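Local coordinates for alginate lyase, family PL7 (Zobellia galactanivorans, PDB 4BE3), which acts as an exolytic alginate lyase, probably cutting the polyuronate chain by beta-elimination, at residues H116-F124 with F137-N148; N192-L200 with K211-S219. All blocks are in the same frame, centred on the assembly; numbering follows the deposited sequence.

Contact 1. Residues H116-F124 with F137-N148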
# COMPACT_ATOMS: atom_id res chain seq x y z
N HIS A 116 1.20 16.86 10.55
CA HIS A 116 2.11 17.07 11.68
C HIS A 116 3.30 16.16 11.71
O HIS A 116 4.23 16.43 12.45
CB HIS A 116 1.30 16.88 12.95
CG HIS A 116 0.31 17.97 13.22
ND1 HIS A 116 0.53 19.29 12.92
CD2 HIS A 116 -0.95 17.89 13.81
CE1 HIS A 116 -0.50 20.02 13.36
NE2 HIS A 116 -1.43 19.17 13.92
N GLU A 117 3.30 15.09 10.88
CA GLU A 117 4.43 14.14 10.86
C GLU A 117 4.62 13.54 12.29
O GLU A 117 5.75 13.29 12.69
CB GLU A 117 5.75 14.70 10.30
CG GLU A 117 5.46 15.22 8.87
CD GLU A 117 6.63 15.88 8.17
OE1 GLU A 117 7.73 15.39 8.17
OE2 GLU A 117 6.41 16.97 7.60
N ASN A 118 3.50 13.24 12.98
CA ASN A 118 3.67 12.59 14.33
C ASN A 118 3.72 11.05 14.17
O ASN A 118 3.52 10.55 13.03
CB ASN A 118 2.47 12.96 15.14
CG ASN A 118 2.49 14.46 15.59
OD1 ASN A 118 3.51 15.16 15.37
ND2 ASN A 118 1.43 14.93 16.26
N GLU A 119 3.83 10.29 15.27
CA GLU A 119 3.83 8.80 15.17
C GLU A 119 2.70 8.19 15.86
O GLU A 119 2.58 8.20 17.10
CB GLU A 119 5.12 8.31 15.91
CG GLU A 119 6.42 8.62 15.11
CD GLU A 119 7.19 9.85 15.52
OE1 GLU A 119 7.10 10.38 16.71
OE2 GLU A 119 7.79 10.42 14.61
N PRO A 120 1.83 7.48 15.13
CA PRO A 120 0.85 6.67 15.74
C PRO A 120 1.49 5.62 16.74
O PRO A 120 0.77 5.19 17.69
CB PRO A 120 0.21 5.89 14.50
CG PRO A 120 0.35 6.97 13.46
CD PRO A 120 1.74 7.57 13.65
N ILE A 121 2.73 5.20 16.47
CA ILE A 121 3.36 4.30 17.52
C ILE A 121 4.82 4.41 17.46
O ILE A 121 5.46 4.50 16.39
CB ILE A 121 2.96 2.81 17.36
CG1 ILE A 121 3.71 1.98 18.41
CG2 ILE A 121 3.28 2.22 15.95
CD1 ILE A 121 3.21 0.53 18.57
N LYS A 122 5.45 4.40 18.71
CA LYS A 122 6.89 4.27 18.77
C LYS A 122 7.06 3.17 19.90
O LYS A 122 6.40 3.28 20.97
CB LYS A 122 7.59 5.53 19.30
CG LYS A 122 7.62 6.58 18.16
CD LYS A 122 8.53 7.80 18.60
CE LYS A 122 7.88 8.58 19.78
NZ LYS A 122 6.51 9.19 19.63
N ILE A 123 7.80 2.14 19.59
CA ILE A 123 8.07 1.06 20.63
C ILE A 123 9.47 1.40 21.16
O ILE A 123 10.48 1.48 20.43
CB ILE A 123 8.07 -0.32 19.96
CG1 ILE A 123 6.65 -0.56 19.34
CG2 ILE A 123 8.47 -1.39 20.94
CD1 ILE A 123 6.70 -1.91 18.46
N PHE A 124 9.52 1.44 22.53
CA PHE A 124 10.79 1.80 23.21
C PHE A 124 11.31 0.61 24.01
O PHE A 124 10.51 -0.18 24.56
CB PHE A 124 10.43 2.84 24.30
CG PHE A 124 10.11 4.22 23.79
CD1 PHE A 124 8.87 4.54 23.15
CD2 PHE A 124 11.07 5.26 24.07
CE1 PHE A 124 8.58 5.85 22.75
CE2 PHE A 124 10.71 6.57 23.70
CZ PHE A 124 9.55 6.87 23.04
N PHE A 137 7.94 -0.50 26.25
CA PHE A 137 6.65 0.11 26.35
C PHE A 137 6.37 0.77 25.00
O PHE A 137 7.32 0.87 24.15
CB PHE A 137 6.58 1.25 27.42
CG PHE A 137 7.71 2.25 27.36
CD1 PHE A 137 7.55 3.43 26.54
CD2 PHE A 137 8.81 2.12 28.26
CE1 PHE A 137 8.54 4.49 26.53
CE2 PHE A 137 9.84 3.16 28.21
CZ PHE A 137 9.67 4.29 27.40
N TRP A 138 5.14 1.15 24.73
CA TRP A 138 4.91 1.79 23.41
C TRP A 138 4.11 3.06 23.59
O TRP A 138 3.26 3.11 24.47
CB TRP A 138 4.22 0.81 22.44
CG TRP A 138 2.82 0.47 22.86
CD1 TRP A 138 2.47 -0.56 23.73
CD2 TRP A 138 1.57 1.07 22.38
NE1 TRP A 138 1.11 -0.67 23.80
CE2 TRP A 138 0.51 0.30 23.02
CE3 TRP A 138 1.26 2.12 21.47
CZ2 TRP A 138 -0.87 0.56 22.81
CZ3 TRP A 138 -0.13 2.37 21.26
CH2 TRP A 138 -1.14 1.63 21.92
N ASN A 139 4.37 4.06 22.75
CA ASN A 139 3.71 5.39 22.95
C ASN A 139 2.82 5.66 21.71
O ASN A 139 3.24 5.31 20.56
CB ASN A 139 4.76 6.48 22.87
CG ASN A 139 5.51 6.60 24.20
OD1 ASN A 139 5.46 5.65 24.99
ND2 ASN A 139 6.25 7.77 24.41
N TYR A 140 1.67 6.26 21.95
CA TYR A 140 0.77 6.72 20.85
C TYR A 140 0.91 8.23 20.90
O TYR A 140 0.67 8.81 22.00
CB TYR A 140 -0.66 6.31 21.24
CG TYR A 140 -1.65 6.93 20.25
CD1 TYR A 140 -1.82 6.31 18.98
CD2 TYR A 140 -2.37 8.11 20.60
CE1 TYR A 140 -2.73 6.84 18.07
CE2 TYR A 140 -3.29 8.68 19.68
CZ TYR A 140 -3.40 8.00 18.40
OH TYR A 140 -4.32 8.59 17.47
N GLU A 141 1.20 8.93 19.77
CA GLU A 141 1.22 10.38 19.85
C GLU A 141 -0.05 10.91 19.21
O GLU A 141 -0.49 10.40 18.12
CB GLU A 141 2.44 10.80 19.06
CG GLU A 141 2.48 12.36 18.97
CD GLU A 141 3.82 12.76 18.36
OE1 GLU A 141 4.38 12.13 17.39
OE2 GLU A 141 4.36 13.79 18.88
N ILE A 142 -0.74 11.89 19.83
CA ILE A 142 -1.98 12.35 19.22
C ILE A 142 -1.73 13.07 17.92
O ILE A 142 -0.73 13.71 17.70
CB ILE A 142 -2.81 13.26 20.21
CG1 ILE A 142 -1.91 14.37 20.75
CG2 ILE A 142 -3.41 12.42 21.36
CD1 ILE A 142 -2.77 15.59 21.32
N ASN A 143 -2.69 12.89 16.97
CA ASN A 143 -2.62 13.74 15.79
C ASN A 143 -3.35 15.07 16.08
O ASN A 143 -4.56 15.18 15.89
CB ASN A 143 -3.33 12.99 14.63
CG ASN A 143 -2.96 13.61 13.26
OD1 ASN A 143 -3.50 13.23 12.18
ND2 ASN A 143 -2.00 14.47 13.28
N THR A 144 -2.58 15.99 16.69
CA THR A 144 -3.15 17.14 17.40
C THR A 144 -4.11 17.93 16.50
O THR A 144 -3.80 18.14 15.33
CB THR A 144 -1.99 18.09 17.73
OG1 THR A 144 -0.90 17.30 18.24
CG2 THR A 144 -2.40 19.14 18.87
N LYS A 145 -5.26 18.29 17.04
CA LYS A 145 -6.21 19.20 16.31
C LYS A 145 -5.58 20.53 16.43
O LYS A 145 -5.37 21.00 17.51
CB LYS A 145 -7.58 19.10 16.97
CG LYS A 145 -8.71 19.88 16.24
CD LYS A 145 -9.86 19.91 17.24
CE LYS A 145 -10.83 21.06 16.95
NZ LYS A 145 -11.53 20.71 15.68
N GLY A 146 -5.26 21.20 15.33
CA GLY A 146 -4.63 22.54 15.50
C GLY A 146 -3.12 22.49 15.72
O GLY A 146 -2.46 21.66 15.17
N ASP A 147 -2.60 23.33 16.58
CA ASP A 147 -1.18 23.57 16.69
C ASP A 147 -0.52 22.37 17.37
O ASP A 147 -0.75 22.05 18.57
CB ASP A 147 -1.02 24.80 17.59
CG ASP A 147 0.41 25.10 18.00
OD1 ASP A 147 1.41 24.63 17.40
OD2 ASP A 147 0.51 25.88 19.01
N ASN A 148 0.39 21.82 16.64
CA ASN A 148 1.13 20.61 17.12
C ASN A 148 2.09 20.91 18.27
O ASN A 148 2.65 19.97 18.85
CB ASN A 148 1.92 20.03 15.95
CG ASN A 148 2.23 18.50 16.14
OD1 ASN A 148 3.25 18.00 15.70
ND2 ASN A 148 1.28 17.79 16.74
O HOH W 1 4.31 7.58 19.17

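Contact 2. Residues N192-L200 with K211-S219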
# COMPACT_ATOMS: atom_id res chain seq x y z
N ASN A 192 0.32 -4.75 13.51
CA ASN A 192 -0.62 -5.18 12.41
C ASN A 192 -1.73 -4.18 12.27
O ASN A 192 -2.64 -4.10 13.15
CB ASN A 192 -1.12 -6.57 12.85
CG ASN A 192 -2.23 -7.06 11.89
OD1 ASN A 192 -2.24 -6.60 10.74
ND2 ASN A 192 -3.17 -7.88 12.37
N VAL A 193 -1.69 -3.34 11.24
CA VAL A 193 -2.76 -2.33 11.09
C VAL A 193 -3.69 -2.90 10.02
O VAL A 193 -3.23 -3.12 8.90
CB VAL A 193 -2.23 -0.95 10.62
CG1 VAL A 193 -3.40 0.02 10.43
CG2 VAL A 193 -1.24 -0.41 11.80
N TYR A 194 -4.89 -3.20 10.42
CA TYR A 194 -5.91 -3.77 9.49
C TYR A 194 -7.15 -2.94 9.53
O TYR A 194 -7.78 -2.79 10.61
CB TYR A 194 -6.15 -5.21 9.95
CG TYR A 194 -7.15 -5.89 9.03
CD1 TYR A 194 -6.78 -6.16 7.72
CD2 TYR A 194 -8.42 -6.18 9.48
CE1 TYR A 194 -7.72 -6.80 6.86
CE2 TYR A 194 -9.37 -6.80 8.63
CZ TYR A 194 -8.98 -7.10 7.36
OH TYR A 194 -9.88 -7.71 6.52
N GLU A 195 -7.55 -2.37 8.35
CA GLU A 195 -8.68 -1.55 8.27
C GLU A 195 -8.67 -0.42 9.34
O GLU A 195 -9.69 -0.11 9.94
CB GLU A 195 -9.95 -2.41 8.42
CG GLU A 195 -9.97 -3.32 7.20
CD GLU A 195 -11.31 -4.10 7.07
OE1 GLU A 195 -12.11 -4.23 8.05
OE2 GLU A 195 -11.52 -4.62 5.99
N GLY A 196 -7.52 0.16 9.52
CA GLY A 196 -7.45 1.36 10.33
C GLY A 196 -7.27 1.05 11.84
O GLY A 196 -7.22 2.00 12.62
N ILE A 197 -7.28 -0.23 12.19
CA ILE A 197 -7.14 -0.61 13.63
C ILE A 197 -5.78 -1.26 13.83
O ILE A 197 -5.38 -2.15 13.11
CB ILE A 197 -8.30 -1.50 14.12
CG1 ILE A 197 -9.71 -0.73 13.92
CG2 ILE A 197 -8.04 -1.87 15.57
CD1 ILE A 197 -10.83 -1.64 14.35
N MET A 198 -4.99 -0.78 14.82
CA MET A 198 -3.65 -1.23 15.03
C MET A 198 -3.73 -2.32 16.13
O MET A 198 -4.17 -2.01 17.25
CB MET A 198 -2.79 -0.01 15.57
CG MET A 198 -1.36 -0.52 15.93
SD MET A 198 -0.32 1.00 16.11
CE MET A 198 -1.02 1.80 17.65
N TYR A 199 -3.33 -3.54 15.81
CA TYR A 199 -3.31 -4.65 16.71
C TYR A 199 -1.82 -4.94 16.98
O TYR A 199 -0.99 -5.27 16.04
CB TYR A 199 -3.89 -5.90 16.00
CG TYR A 199 -5.32 -5.69 15.62
CD1 TYR A 199 -6.34 -5.85 16.58
CD2 TYR A 199 -5.65 -5.31 14.33
CE1 TYR A 199 -7.73 -5.65 16.26
CE2 TYR A 199 -7.03 -5.10 13.96
CZ TYR A 199 -8.03 -5.28 14.95
OH TYR A 199 -9.31 -5.05 14.62
N LEU A 200 -1.38 -4.85 18.26
CA LEU A 200 -0.00 -5.10 18.61
C LEU A 200 0.15 -6.41 19.33
O LEU A 200 -0.78 -6.79 20.09
CB LEU A 200 0.48 -3.94 19.59
CG LEU A 200 0.21 -2.57 19.02
CD1 LEU A 200 0.74 -1.57 20.20
CD2 LEU A 200 1.07 -2.35 17.76
N LYS A 211 -0.94 -8.25 24.21
CA LYS A 211 -1.57 -7.72 22.96
C LYS A 211 -2.27 -6.42 23.24
O LYS A 211 -2.82 -6.26 24.40
CB LYS A 211 -2.63 -8.75 22.52
CG LYS A 211 -1.95 -10.02 21.91
CD LYS A 211 -3.04 -10.95 21.33
CE LYS A 211 -2.24 -12.24 20.98
NZ LYS A 211 -3.05 -13.32 20.36
N PHE A 212 -2.42 -5.54 22.25
CA PHE A 212 -3.15 -4.28 22.46
C PHE A 212 -3.97 -4.02 21.16
O PHE A 212 -3.51 -4.40 20.08
CB PHE A 212 -2.23 -3.06 22.59
CG PHE A 212 -1.31 -3.19 23.80
CD1 PHE A 212 -1.75 -2.75 25.04
CD2 PHE A 212 -0.10 -3.82 23.68
CE1 PHE A 212 -0.90 -2.92 26.19
CE2 PHE A 212 0.77 -4.02 24.83
CZ PHE A 212 0.31 -3.51 26.08
N THR A 213 -5.02 -3.24 21.29
CA THR A 213 -5.82 -2.82 20.07
C THR A 213 -5.95 -1.36 20.16
O THR A 213 -6.40 -0.80 21.22
CB THR A 213 -7.20 -3.47 20.07
OG1 THR A 213 -7.02 -4.87 20.03
CG2 THR A 213 -8.07 -2.99 18.88
N LYS A 214 -5.62 -0.61 19.12
CA LYS A 214 -5.81 0.86 19.17
C LYS A 214 -6.39 1.31 17.81
O LYS A 214 -5.74 1.11 16.77
CB LYS A 214 -4.43 1.50 19.40
CG LYS A 214 -4.41 3.04 19.33
CD LYS A 214 -5.16 3.69 20.46
CE LYS A 214 -5.13 5.26 20.37
NZ LYS A 214 -6.02 5.88 21.44
N ASN A 215 -7.60 1.93 17.82
CA ASN A 215 -8.20 2.36 16.57
C ASN A 215 -7.50 3.62 16.11
O ASN A 215 -7.42 4.60 16.84
CB ASN A 215 -9.64 2.67 16.91
CG ASN A 215 -10.45 2.94 15.67
OD1 ASN A 215 -9.97 3.50 14.70
ND2 ASN A 215 -11.71 2.55 15.72
N LEU A 216 -6.93 3.62 14.90
CA LEU A 216 -6.26 4.84 14.41
C LEU A 216 -7.17 5.80 13.58
O LEU A 216 -6.69 6.87 13.16
CB LEU A 216 -5.14 4.43 13.50
CG LEU A 216 -4.08 3.45 14.11
CD1 LEU A 216 -2.94 3.21 13.08
CD2 LEU A 216 -3.49 4.24 15.40
N LEU A 217 -8.47 5.42 13.50
CA LEU A 217 -9.44 6.20 12.73
C LEU A 217 -10.38 7.02 13.59
O LEU A 217 -11.10 7.85 13.02
CB LEU A 217 -10.33 5.26 11.87
CG LEU A 217 -9.61 4.24 10.94
CD1 LEU A 217 -10.65 3.46 10.07
CD2 LEU A 217 -8.60 4.93 10.03
N LYS A 218 -10.45 6.72 14.90
CA LYS A 218 -11.46 7.43 15.76
C LYS A 218 -10.66 7.74 17.06
O LYS A 218 -10.20 6.83 17.77
CB LYS A 218 -12.67 6.55 16.09
CG LYS A 218 -13.62 6.44 14.90
CD LYS A 218 -14.48 5.19 15.03
CE LYS A 218 -15.74 5.45 14.20
NZ LYS A 218 -16.94 4.74 14.72
N SER A 219 -10.54 9.00 17.35
CA SER A 219 -9.72 9.38 18.52
C SER A 219 -10.49 9.12 19.85
O SER A 219 -11.68 9.38 19.92
CB SER A 219 -9.50 10.88 18.41
OG SER A 219 -8.82 11.31 19.58

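Contact 1. Residues H116-F124 with F137-N148
Glu141 and Glu119 grip each other twice. Glu141 OE1 takes the backbone N of Glu119 at 2.9 Å on its anti lone pair, while Glu141 N returns a bond to Glu119 O. The glutamate reaches this point because its CG stands anti to the backbone N (chi1 175°) and the rest of the chain runs extended, which also lays the carboxylate flat against the Asn118 amide, planes 22° apart. Further out, the His116 ring is stacked on the Asn148 amide, and its NE2 makes a weak bond to Thr144 O. At the strand end, Phe124 CB sits over the face of the Phe137 ring, though the exact spacing of this pair is doubtful. Between these, Lys122 and Asn139 exchange backbone bonds as an antiparallel pair.

Two carboxylate oxygens, Glu119 OE1 and Glu141 OE1, lie only 3.3 Å apart with no bond between them. Lys122 NZ answers this by a 3.2 Å salt bridge to Glu119 OE1, standing 4.3 Å from Glu141 OE1. The lysine's strongest partner, though, is Asp153, and a water joins NZ to Glu119 O and Asn139 O. Glu119 OE2 is hydrogen-bonded to His111 ND1, a residue of the tartrate pocket. The shared lysine charge would probably ease, rather than cancel, the repulsion between the two carboxylates and is likely to steady Glu119 behind that histidine.

Contact 2. Residues N192-L200 with K211-S219
Tyr199 and Thr213 stand side by side on one face of the hairpin, pointing the same way, with the threonine methyl CG2 3.7 Å from Tyr199 CE1. That methyl also meets Ile197 CG2 at 3.5 Å, a tight fit, and Ile197 CG2 in turn lies over one face of the tyrosine ring, towards its rim. The three side chains thus form a continuous patch, prolonged by Asn215 opposite Ile197.

The other face carries Met198, Leu200, Phe212 and Lys214. Met198 leaves with CG anti to the backbone N and then bends at its last torsion (chi3 68°), which brings CE against Lys214 CB at 3.8 Å. Leu200 slants across Phe212, its CB near the plane of the ring at the edge and its CD1 4.1 Å from Phe212 CB. Leu216 sets CG on Met198 CB at 4.0 Å; the Leu216 and Val193 side chains cross at about a right angle, CD1 touching Val193 CG1.

At the turn, Leu217 rests CG on Gly196 CA at 3.7 Å, with CD1 beside Glu195 O. A beta carbon on Gly196 would run straight into that CD1. Cutting this leucine back to an alanine is likely to leave a gap over Gly196 CA and beside Glu195 O, with the turn losing its apolar cover on this side. The leucine is positioned by Asn215, whose OD1 accepts Leu217 N at 2.7 Å in an Asx turn, while Leu216 N bonds to Gly196 O.

Backbone bonds pair Met198 with Lys214 and Leu200 with Phe212. This makes three successive antiparallel strands, the first two joined by the type I' turn from Tyr194 to Ile197, with 210-215 as the outermost strand of the sheet within this chain: an edge of the beta-sandwich (jelly roll) of PL7 lyases.

How the contacts relate
Contact 1 closes before contact 2 opens, their centres 14 Å apart. Each joins neighbouring strands of a beta hairpin, but in different sheets: contact 1 in the sheet whose strands 65-70, 104-112 and 254-258 also supply tartrate-pocket residues, contact 2 at the outermost strand, 210-215, of the seven-stranded sheet. The two sheets pack where Trp138 CE2 meets Leu200 CD1 at 3.4 Å, and Ile121 CD1 meets the same methyl. The Trp138 and Phe212 rings meet edge to face, and Lys214 makes a cation-pi contact with Tyr140. Contact 1 lies beside the pocket through Glu119, whose side chain is about 5 Å from the tartrate, while contact 2 packs behind contact 1 from the opposing sheet.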